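Local structure of endonuclease V (Bacillus subtilis, 3GA2) at residues A[44-49]-A[221-226]; A[90-95]-A[126-131]; A[112-117]-A[139-144]. The protein probably repairs deaminated DNA by a magnesium-dependent cut at the second phosphodiester bond 3' to a deoxyinosine, leaving the lesion on the nicked strand. The protein carries 1 engineered substitution. One frame throughout, in Å; residues are numbered along the deposited sequence.

Contact 1: residues A[44-49]-A[221-226]; sequences GVDLAY and LADLET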
# COMPACT_ATOMS: atom_id res chain seq x y z
N GLY A 44 -1.16 6.14 6.27
CA GLY A 44 -1.95 5.13 5.58
C GLY A 44 -2.33 5.70 4.22
O GLY A 44 -2.69 6.87 4.13
N VAL A 45 -2.25 4.88 3.18
CA VAL A 45 -2.56 5.32 1.83
C VAL A 45 -3.62 4.43 1.19
O VAL A 45 -3.56 3.20 1.27
CB VAL A 45 -1.31 5.26 0.92
CG1 VAL A 45 -1.58 6.00 -0.38
CG2 VAL A 45 -0.11 5.86 1.64
N ASP A 46 -4.60 5.06 0.57
CA ASP A 46 -5.63 4.30 -0.12
C ASP A 46 -6.08 5.11 -1.33
O ASP A 46 -5.81 6.31 -1.42
CB ASP A 46 -6.80 3.98 0.81
CG ASP A 46 -7.50 2.69 0.43
OD1 ASP A 46 -8.09 2.03 1.33
OD2 ASP A 46 -7.46 2.32 -0.76
N LEU A 47 -6.77 4.45 -2.25
CA LEU A 47 -7.25 5.06 -3.48
C LEU A 47 -8.64 4.53 -3.80
O LEU A 47 -8.92 3.35 -3.56
CB LEU A 47 -6.29 4.69 -4.62
CG LEU A 47 -6.07 5.60 -5.83
CD1 LEU A 47 -7.29 6.46 -6.09
CD2 LEU A 47 -4.86 6.45 -5.57
N ALA A 48 -9.50 5.39 -4.33
CA ALA A 48 -10.86 5.00 -4.71
C ALA A 48 -11.17 5.51 -6.11
O ALA A 48 -10.74 6.60 -6.48
CB ALA A 48 -11.86 5.56 -3.71
N TYR A 49 -11.91 4.72 -6.88
CA TYR A 49 -12.26 5.09 -8.25
C TYR A 49 -13.76 5.01 -8.49
O TYR A 49 -14.48 4.34 -7.76
CB TYR A 49 -11.55 4.17 -9.24
CG TYR A 49 -10.08 3.99 -8.96
CD1 TYR A 49 -9.64 3.15 -7.95
CD2 TYR A 49 -9.13 4.69 -9.70
CE1 TYR A 49 -8.28 3.00 -7.67
CE2 TYR A 49 -7.77 4.55 -9.43
CZ TYR A 49 -7.36 3.71 -8.42
OH TYR A 49 -6.02 3.57 -8.14
N LEU A 221 -8.57 4.22 8.18
CA LEU A 221 -8.97 5.62 8.10
C LEU A 221 -8.85 6.15 6.67
O LEU A 221 -9.74 6.86 6.19
CB LEU A 221 -8.15 6.48 9.07
CG LEU A 221 -8.51 6.20 10.54
CD1 LEU A 221 -7.66 7.03 11.48
CD2 LEU A 221 -10.00 6.49 10.75
N ALA A 222 -7.77 5.81 5.98
CA ALA A 222 -7.59 6.28 4.62
C ALA A 222 -8.70 5.73 3.72
O ALA A 222 -9.26 6.45 2.90
CB ALA A 222 -6.22 5.85 4.09
N ASP A 223 -9.01 4.45 3.89
CA ASP A 223 -10.05 3.80 3.10
C ASP A 223 -11.38 4.53 3.29
O ASP A 223 -12.06 4.87 2.32
CB ASP A 223 -10.17 2.33 3.52
CG ASP A 223 -11.10 1.53 2.63
OD1 ASP A 223 -11.17 1.83 1.42
OD2 ASP A 223 -11.74 0.60 3.14
N LEU A 224 -11.76 4.77 4.54
CA LEU A 224 -13.00 5.46 4.84
C LEU A 224 -13.00 6.88 4.27
O LEU A 224 -14.04 7.39 3.85
CB LEU A 224 -13.24 5.52 6.35
CG LEU A 224 -13.51 4.21 7.09
CD1 LEU A 224 -13.51 4.47 8.58
CD2 LEU A 224 -14.84 3.62 6.64
N GLU A 225 -11.83 7.51 4.25
CA GLU A 225 -11.73 8.87 3.74
C GLU A 225 -11.88 8.92 2.21
O GLU A 225 -12.53 9.82 1.67
CB GLU A 225 -10.40 9.49 4.16
CG GLU A 225 -10.27 10.96 3.83
CD GLU A 225 -11.08 11.85 4.74
OE1 GLU A 225 -11.47 12.95 4.29
OE2 GLU A 225 -11.33 11.47 5.90
N THR A 226 -11.28 7.96 1.52
CA THR A 226 -11.36 7.90 0.06
C THR A 226 -12.81 7.65 -0.37
O THR A 226 -13.25 8.14 -1.40
CB THR A 226 -10.49 6.76 -0.51
OG1 THR A 226 -10.91 5.51 0.03
CG2 THR A 226 -9.03 6.98 -0.17

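Contact 2: residues A[90-95]-A[126-131]; sequences FLAFRE and MGVATH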
# COMPACT_ATOMS: atom_id res chain seq x y z
N PHE A 90 -0.57 -3.36 -14.75
CA PHE A 90 0.28 -2.32 -14.17
C PHE A 90 -0.51 -1.23 -13.47
O PHE A 90 -0.33 -0.05 -13.73
CB PHE A 90 1.16 -1.69 -15.25
CG PHE A 90 1.87 -2.69 -16.11
CD1 PHE A 90 1.30 -3.12 -17.30
CD2 PHE A 90 3.09 -3.22 -15.71
CE1 PHE A 90 1.94 -4.07 -18.09
CE2 PHE A 90 3.74 -4.17 -16.49
CZ PHE A 90 3.16 -4.60 -17.69
N LEU A 91 -1.39 -1.64 -12.56
CA LEU A 91 -2.21 -0.71 -11.80
C LEU A 91 -1.37 0.35 -11.09
O LEU A 91 -1.70 1.54 -11.13
CB LEU A 91 -3.05 -1.46 -10.78
CG LEU A 91 -3.97 -0.61 -9.91
CD1 LEU A 91 -4.98 0.12 -10.80
CD2 LEU A 91 -4.69 -1.49 -8.90
N ALA A 92 -0.30 -0.09 -10.44
CA ALA A 92 0.57 0.82 -9.71
C ALA A 92 1.00 2.04 -10.51
O ALA A 92 1.08 3.15 -9.97
CB ALA A 92 1.80 0.08 -9.22
N PHE A 93 1.27 1.85 -11.80
CA PHE A 93 1.69 2.97 -12.64
C PHE A 93 0.61 4.04 -12.78
O PHE A 93 0.91 5.23 -12.82
CB PHE A 93 2.12 2.50 -14.03
CG PHE A 93 3.42 1.74 -14.03
CD1 PHE A 93 3.47 0.41 -13.64
CD2 PHE A 93 4.60 2.37 -14.42
CE1 PHE A 93 4.68 -0.29 -13.64
CE2 PHE A 93 5.81 1.68 -14.42
CZ PHE A 93 5.85 0.35 -14.03
N ARG A 94 -0.65 3.63 -12.85
CA ARG A 94 -1.71 4.62 -12.98
C ARG A 94 -2.21 5.14 -11.64
O ARG A 94 -3.19 5.88 -11.58
CB ARG A 94 -2.88 4.07 -13.80
CG ARG A 94 -3.45 2.75 -13.36
CD ARG A 94 -4.69 2.42 -14.18
NE ARG A 94 -5.15 1.05 -13.99
CZ ARG A 94 -4.53 -0.02 -14.48
NH1 ARG A 94 -3.43 0.11 -15.21
NH2 ARG A 94 -5.03 -1.23 -14.25
N GLU A 95 -1.54 4.75 -10.56
CA GLU A 95 -1.92 5.20 -9.23
C GLU A 95 -0.86 6.12 -8.66
O GLU A 95 -1.18 7.09 -7.97
CB GLU A 95 -2.10 4.01 -8.28
CG GLU A 95 -3.17 3.03 -8.70
CD GLU A 95 -3.36 1.92 -7.68
OE1 GLU A 95 -2.37 1.24 -7.36
OE2 GLU A 95 -4.50 1.74 -7.21
N MSE A 126 6.72 -6.21 -7.47
CA MSE A 126 6.62 -4.78 -7.73
C MSE A 126 5.22 -4.20 -7.54
O MSE A 126 4.75 -3.41 -8.36
CB MSE A 126 7.14 -4.50 -9.14
CG MSE A 126 7.77 -3.13 -9.32
SE MSE A 126 9.18 -2.74 -8.03
CE MSE A 126 9.05 -0.82 -8.13
N GLY A 127 4.56 -4.60 -6.46
CA GLY A 127 3.24 -4.08 -6.15
C GLY A 127 3.36 -2.61 -5.77
O GLY A 127 4.46 -2.13 -5.47
N VAL A 128 2.24 -1.89 -5.77
CA VAL A 128 2.22 -0.47 -5.46
C VAL A 128 2.97 -0.05 -4.19
O VAL A 128 3.68 0.96 -4.19
CB VAL A 128 0.74 0.06 -5.41
CG1 VAL A 128 0.00 -0.54 -4.23
CG2 VAL A 128 0.72 1.59 -5.34
N ALA A 129 2.83 -0.82 -3.11
CA ALA A 129 3.53 -0.46 -1.88
C ALA A 129 5.05 -0.42 -2.08
O ALA A 129 5.73 0.48 -1.60
CB ALA A 129 3.17 -1.45 -0.76
N THR A 130 5.57 -1.41 -2.79
CA THR A 130 7.01 -1.47 -3.05
C THR A 130 7.42 -0.36 -4.01
O THR A 130 8.36 0.39 -3.76
CB THR A 130 7.41 -2.84 -3.64
OG1 THR A 130 7.13 -3.87 -2.68
CG2 THR A 130 8.90 -2.87 -3.98
N HIS A 131 6.68 -0.26 -5.12
CA HIS A 131 6.95 0.74 -6.14
C HIS A 131 6.91 2.17 -5.59
O HIS A 131 7.82 2.96 -5.85
CB HIS A 131 5.92 0.57 -7.28
CG HIS A 131 6.34 1.21 -8.57
ND1 HIS A 131 5.71 0.94 -9.77
CD2 HIS A 131 7.32 2.10 -8.86
CE1 HIS A 131 6.28 1.63 -10.73
NE2 HIS A 131 7.26 2.35 -10.21

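Contact 3: residues A[112-117]-A[139-144]; sequences VFLFDG and PTIGIA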
# COMPACT_ATOMS: atom_id res chain seq x y z
N VAL A 112 6.84 5.75 8.13
CA VAL A 112 6.45 4.55 7.40
C VAL A 112 5.06 4.72 6.79
O VAL A 112 4.19 5.34 7.39
CB VAL A 112 6.42 3.30 8.32
CG1 VAL A 112 5.44 3.51 9.45
CG2 VAL A 112 6.03 2.06 7.52
N PHE A 113 4.88 4.18 5.59
CA PHE A 113 3.60 4.27 4.89
C PHE A 113 2.98 2.90 4.68
O PHE A 113 3.60 2.02 4.10
CB PHE A 113 3.77 4.92 3.51
CG PHE A 113 4.09 6.39 3.53
CD1 PHE A 113 3.15 7.32 3.09
CD2 PHE A 113 5.34 6.83 3.93
CE1 PHE A 113 3.46 8.68 3.04
CE2 PHE A 113 5.66 8.19 3.88
CZ PHE A 113 4.72 9.11 3.44
N LEU A 114 1.75 2.72 5.15
CA LEU A 114 1.06 1.45 4.96
C LEU A 114 0.05 1.66 3.83
O LEU A 114 -0.76 2.58 3.87
CB LEU A 114 0.36 0.99 6.24
CG LEU A 114 1.23 0.56 7.43
CD1 LEU A 114 1.62 1.77 8.26
CD2 LEU A 114 0.44 -0.42 8.31
N PHE A 115 0.10 0.80 2.83
CA PHE A 115 -0.77 0.91 1.67
C PHE A 115 -1.89 -0.10 1.61
O PHE A 115 -1.70 -1.27 1.95
CB PHE A 115 0.05 0.76 0.39
CG PHE A 115 0.97 1.90 0.11
CD1 PHE A 115 2.13 2.08 0.85
CD2 PHE A 115 0.67 2.81 -0.90
CE1 PHE A 115 3.00 3.13 0.57
CE2 PHE A 115 1.52 3.87 -1.19
CZ PHE A 115 2.69 4.03 -0.45
N ASP A 116 -3.06 0.35 1.17
CA ASP A 116 -4.17 -0.56 0.97
C ASP A 116 -3.84 -1.17 -0.39
O ASP A 116 -4.35 -0.72 -1.43
CB ASP A 116 -5.51 0.19 0.92
CG ASP A 116 -6.69 -0.75 0.70
OD1 ASP A 116 -7.85 -0.30 0.82
OD2 ASP A 116 -6.46 -1.94 0.41
N GLY A 117 -2.97 -2.17 -0.38
CA GLY A 117 -2.54 -2.84 -1.61
C GLY A 117 -1.29 -3.68 -1.37
O GLY A 117 -0.69 -3.61 -0.30
N PRO A 139 10.20 3.78 4.35
CA PRO A 139 9.81 2.37 4.45
C PRO A 139 8.31 2.27 4.16
O PRO A 139 7.53 3.14 4.59
CB PRO A 139 10.12 2.04 5.91
CG PRO A 139 11.27 2.95 6.24
CD PRO A 139 10.87 4.24 5.58
N THR A 140 7.90 1.24 3.43
CA THR A 140 6.49 1.06 3.13
C THR A 140 6.08 -0.38 3.44
O THR A 140 6.92 -1.28 3.49
CB THR A 140 6.16 1.36 1.64
OG1 THR A 140 6.90 0.48 0.79
CG2 THR A 140 6.51 2.81 1.30
N ILE A 141 4.78 -0.57 3.65
CA ILE A 141 4.23 -1.88 3.97
C ILE A 141 2.98 -2.11 3.13
O ILE A 141 2.20 -1.19 2.90
CB ILE A 141 3.83 -1.98 5.47
CG1 ILE A 141 5.07 -1.82 6.35
CG2 ILE A 141 3.15 -3.32 5.75
CD1 ILE A 141 4.75 -1.64 7.84
N GLY A 142 2.82 -3.35 2.67
CA GLY A 142 1.66 -3.69 1.86
C GLY A 142 0.62 -4.42 2.68
O GLY A 142 0.92 -5.40 3.35
N ILE A 143 -0.61 -3.92 2.63
CA ILE A 143 -1.74 -4.52 3.36
C ILE A 143 -2.84 -4.78 2.31
O ILE A 143 -3.60 -3.87 1.97
CB ILE A 143 -2.30 -3.56 4.43
CG1 ILE A 143 -1.22 -3.19 5.45
CG2 ILE A 143 -3.50 -4.21 5.12
CD1 ILE A 143 -0.75 -4.36 6.32
N ALA A 144 -2.93 -6.00 1.80
CA ALA A 144 -3.93 -6.35 0.79
C ALA A 144 -5.17 -7.05 1.37
O ALA A 144 -5.05 -7.93 2.22
CB ALA A 144 -3.29 -7.22 -0.30

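Contact 1: residues A[44-49]-A[221-226]
Asp-46 and Asp-223 lie alongside each other, their side chains heading the same way and their carboxylate planes 24° apart. OD1 of Asp-46 does the touching: it rests against CB of Asp-223 at 3.0 Å. OD1 of Asp-46 is also 3.1 Å from OD1 of Asp-223. Both oxygens are acceptors and belong to carboxylates, so like charges meet here, probably eased by Lys-145, which forms salt bridges with OD2 of Asp-223 and with Asp-116. In Asp-46, CG stands anti to the backbone N (chi1 -151°), and this turns the carboxylate toward the next peptide. There the backbone N of Leu-47 donates to OD2 of Asp-46 over 2.7 Å, on the anti side of the carboxylate and a little out of its plane, a bond that limits the rotation of the group.

Strand 41-52 runs between strands 55-66 and 113-116 in an RNase H-like sheet, and helix 217-235 lies over one of its faces. The axes of the two short segments come within 7.0 Å and diverge by 28°. Such a close approach suits the small residues between them. Ala-222 points its CB at the strand, where it meets O of Gly-44 at 3.7 Å and also touches CB of Asp-46. One turn on, Thr-226 leans over the strand with two of its carbons: its CB packs on CB of Ala-48 at 3.7 Å, while its CG2 reaches O of Asp-46 at 3.5 Å. Asp-46, with Asp-116, is a predicted magnesium ligand, so the helix packs directly beside the probable metal site. OG1 of Thr-226 turns back to its own helix and donates to O of Asp-223 at 2.6 Å.

Contact 2: residues A[90-95]-A[126-131]
Ala-92 and Val-128 mark the nearest approach of the two backbones, their CA atoms 4.7 Å apart. Residues 91-93 turn like a helix but lack its regular hydrogen bonding and lead toward helix 96-105; across from them, Gly-127 is the N-cap of helix 128-136, its O accepting the N-H of His-131. That helix connects a beta-alpha-beta unit of the RNase H-like fold, and the contact packs its first turn against the 90-95 loop. CB of Ala-92 points toward the helix and sits 3.8 Å from CA of Val-128.

Phe-93 and His-131 form a T-shaped pair, ring centroids 4.8 Å apart and planes at 74°. The imidazole presents its edge, with CE1 of His-131 over the phenyl face toward the rim, 3.6 Å from CZ of Phe-93. Although Phe-93 leaves the backbone pointing away from the helix, CG anti to the carbonyl carbon (chi1 -71°) swings the ring back to it. Phe-17 also meets this phenyl edge-to-face, and the ring of His-7 meets the imidazole. An alanine in place of Phe-93 would take away the aromatic face and is likely to leave the His-131 edge without its mate, freer to turn. Glu-95 crosses Val-128 at about a right angle: its OE2 is hydrogen-bonded to OH of Tyr-49, while OE1 of Glu-95 lies 3.7 Å from CG2 of Val-128.

Contact 3: residues A[112-117]-A[139-144]
Phe-113 and Phe-115 stitch their strand to 139-144 through backbone hydrogen bonds of a parallel pair. Phe-113 N donates to O of Pro-139 at 3.0 Å, and Phe-113 O accepts from Ile-141 N. Next, Phe-115 N reaches O of Ile-141 over 2.9 Å, an almost straight bond (173° at the hydrogen) nearly along the C=O axis. Ile-143 N to Phe-115 O continues the pattern, which then fades into a weak bond from Gly-117 N to Ile-143 O as Asp-116 makes an inverse gamma turn. CA-H...O contacts reinforce these bonds, among them Thr-140 CA to Phe-113 O at 3.2 Å.

Side-chain packing differs between the two faces. On one, CE1 of Phe-115 touches CG2 of Thr-140 at 3.6 Å, and O of Ile-141 lies at the edge of the same phenyl ring, in its plane; OG1 of Thr-140 is hydrogen-bonded to Ala-129 O of helix 128-136, which packs on this face. On the other, CG of Leu-114 is 4.1 Å from CB of Ile-141, the two side chains lying side by side, and CD1 of Ile-141 extends to CG2 of Val-112 at 3.9 Å. Helix 198-207 packs over Ile-141 and Ile-143.

The charged group is Asp-116: with CG anti to the backbone N (chi1 180°), its end comes nearer to 139-144, and OD1 forms a salt bridge with Lys-145. Two adjacent parallel strands joined by helix 128-136 make a beta-alpha-beta crossover, here with the predicted magnesium ligand Asp-116 on the first strand, consistent with the metal site of the RNase H-like fold.

Along the chain the segments come in the order 44-49, 90-95, 112-117, 126-131, 139-144, 221-226, so contact 1 spans the other two, while the segments of contacts 2 and 3 alternate. Contacts 1 and 3 share the central sheet, their centres about 12 Å apart: strands 41-52 and 113-116 are neighbours, and this brings together Asp-46 and Asp-116, the predicted magnesium ligands. The centre of contact 2 lies about 11 Å from that of contact 3 and about 16 Å from that of contact 1. Helix 128-136 ties it to contact 3, the Tyr-49 to Glu-95 bond to contact 1. Helices 217-235 and 128-136 pack on opposite faces of the sheet, the first beside Asp-46 and Asp-116.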